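Local coordinates for thermostable carboxypeptidase 1 (Pyrococcus furiosus, PDB 1KA2), which removes amino acids one after another from the C-terminus of peptides as a cobalt-dependent, broad-specificity metallocarboxypeptidase of the M32 family, at residues E488-V491 against R492-K495. Residues are numbered along the deposited sequence; the frame is centred on the assembly and turned at random.
Sequences EYFV and RWVK
F490 meets two side chains from the following turn of its helix, W493 beside it and V494 over one ring face. The methyl CG2 of V494 sits 4.1 Å from the F490 ring centroid, 17° off the ring normal, a CH-pi contact displaced toward the CE2 and CZ rim. On the CD1 and CE1 side, CE3 and CZ3 of the indole draw near, with F490 CE1 3.8 Å from W493 CZ3. The two ring planes meet obliquely at 37°. F490 and W493 both carry CG anti to the backbone N, which takes both rings to the same side of the helix.

Another face of the helix carries Y489 and R492, whose side chains run alongside each other in the same direction. The guanidinium and phenol planes are 21° apart, and R492 NH2 approaches Y489 CE2 to 3.9 Å; the R492 chain bends at chi3, and its guanidinium lies beside the ring, meeting it obliquely. Beneath the side chains, i to i+4 bonds continue the alpha-helix: W493 N reaches Y489 O at 2.9 Å and is almost straight, while R492 N to E488 O is longer at 3.2 Å.

These residues form the first two turns of the C-terminal helix 488-498. F490 packs on L183 and V494 on L186 of helix 169-192, to which E488 is also tied by a salt bridge with K182. W493 extends to N307 and I308 of helix 295-309, which carries the metal ligand E299, and with F490 it also packs against helix 421-440, where Y435 receives R492 in a cation-pi contact.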
loop_
_atom_site.group_PDB
_atom_site.type_symbol
_atom_site.label_atom_id
_atom_site.label_comp_id
_atom_site.label_asym_id
_atom_site.label_seq_id
_atom_site.Cartn_x
_atom_site.Cartn_y
_atom_site.Cartn_z
ATOM N N GLU A 488 21.554 -1.348 -36.104
ATOM C CA GLU A 488 21.434 -2.255 -37.250
ATOM C C GLU A 488 20.502 -3.451 -37.059
ATOM O O GLU A 488 19.792 -3.834 -37.994
ATOM C CB GLU A 488 22.818 -2.764 -37.672
ATOM C CG GLU A 488 23.683 -1.734 -38.391
ATOM C CD GLU A 488 23.032 -1.219 -39.661
ATOM O OE1 GLU A 488 22.397 -2.033 -40.371
ATOM O OE2 GLU A 488 23.162 -0.008 -39.950
ATOM N N TYR A 489 20.504 -4.039 -35.863
ATOM C CA TYR A 489 19.651 -5.196 -35.586
ATOM C C TYR A 489 18.171 -4.895 -35.712
ATOM O O TYR A 489 17.410 -5.693 -36.267
ATOM C CB TYR A 489 19.927 -5.755 -34.193
ATOM C CG TYR A 489 21.244 -6.477 -34.089
ATOM C CD1 TYR A 489 22.385 -5.821 -33.641
ATOM C CD2 TYR A 489 21.354 -7.817 -34.453
ATOM C CE1 TYR A 489 23.603 -6.483 -33.555
ATOM C CE2 TYR A 489 22.569 -8.486 -34.377
ATOM C CZ TYR A 489 23.684 -7.812 -33.924
ATOM O OH TYR A 489 24.881 -8.470 -33.826
ATOM N N PHE A 490 17.758 -3.747 -35.191
ATOM C CA PHE A 490 16.357 -3.356 -35.266
ATOM C C PHE A 490 15.920 -3.265 -36.727
ATOM O O PHE A 490 14.798 -3.631 -37.072
ATOM C CB PHE A 490 16.137 -2.003 -34.576
ATOM C CG PHE A 490 14.692 -1.579 -34.519
ATOM C CD1 PHE A 490 13.792 -2.231 -33.676
ATOM C CD2 PHE A 490 14.226 -0.543 -35.325
ATOM C CE1 PHE A 490 12.446 -1.855 -33.636
ATOM C CE2 PHE A 490 12.885 -0.159 -35.296
ATOM C CZ PHE A 490 11.991 -0.818 -34.447
ATOM N N VAL A 491 16.809 -2.773 -37.585
ATOM C CA VAL A 491 16.498 -2.644 -39.008
ATOM C C VAL A 491 16.294 -4.010 -39.675
ATOM O O VAL A 491 15.362 -4.193 -40.461
ATOM C CB VAL A 491 17.612 -1.873 -39.753
ATOM C CG1 VAL A 491 17.264 -1.764 -41.234
ATOM C CG2 VAL A 491 17.776 -0.479 -39.147
ATOM N N ARG A 492 17.159 -4.970 -39.358
ATOM C CA ARG A 492 17.027 -6.303 -39.932
ATOM C C ARG A 492 15.748 -6.929 -39.409
ATOM O O ARG A 492 14.950 -7.458 -40.184
ATOM C CB ARG A 492 18.207 -7.190 -39.549
ATOM C CG ARG A 492 18.208 -8.517 -40.300
ATOM C CD ARG A 492 19.075 -9.566 -39.620
ATOM N NE ARG A 492 20.334 -9.011 -39.130
ATOM C CZ ARG A 492 21.342 -9.740 -38.663
ATOM N NH1 ARG A 492 21.241 -11.066 -38.627
ATOM N NH2 ARG A 492 22.448 -9.141 -38.226
ATOM N N TRP A 493 15.553 -6.875 -38.090
ATOM C CA TRP A 493 14.343 -7.433 -37.486
ATOM C C TRP A 493 13.128 -6.955 -38.293
ATOM O O TRP A 493 12.332 -7.759 -38.773
ATOM C CB TRP A 493 14.209 -6.989 -36.014
ATOM C CG TRP A 493 12.934 -7.496 -35.332
ATOM C CD1 TRP A 493 12.610 -8.798 -35.068
ATOM C CD2 TRP A 493 11.814 -6.708 -34.892
ATOM N NE1 TRP A 493 11.359 -8.872 -34.500
ATOM C CE2 TRP A 493 10.847 -7.607 -34.379
ATOM C CE3 TRP A 493 11.532 -5.332 -34.883
ATOM C CZ2 TRP A 493 9.619 -7.176 -33.863
ATOM C CZ3 TRP A 493 10.313 -4.904 -34.372
ATOM C CH2 TRP A 493 9.371 -5.825 -33.869
ATOM N N VAL A 494 13.007 -5.643 -38.460
ATOM C CA VAL A 494 11.895 -5.066 -39.207
ATOM C C VAL A 494 11.835 -5.567 -40.650
ATOM O O VAL A 494 10.766 -5.928 -41.139
ATOM C CB VAL A 494 11.985 -3.522 -39.214
ATOM C CG1 VAL A 494 10.919 -2.925 -40.126
ATOM C CG2 VAL A 494 11.815 -3.000 -37.806
ATOM N N LYS A 495 12.983 -5.572 -41.327
ATOM C CA LYS A 495 13.067 -6.033 -42.718
ATOM C C LYS A 495 12.586 -7.471 -42.844
ATOM O O LYS A 495 11.740 -7.797 -43.680
ATOM C CB LYS A 495 14.519 -5.927 -43.225
ATOM C CG LYS A 495 14.893 -6.873 -44.384
ATOM C CD LYS A 495 15.277 -8.276 -43.883
ATOM C CE LYS A 495 15.766 -9.212 -44.997
ATOM N NZ LYS A 495 14.705 -9.674 -45.949
#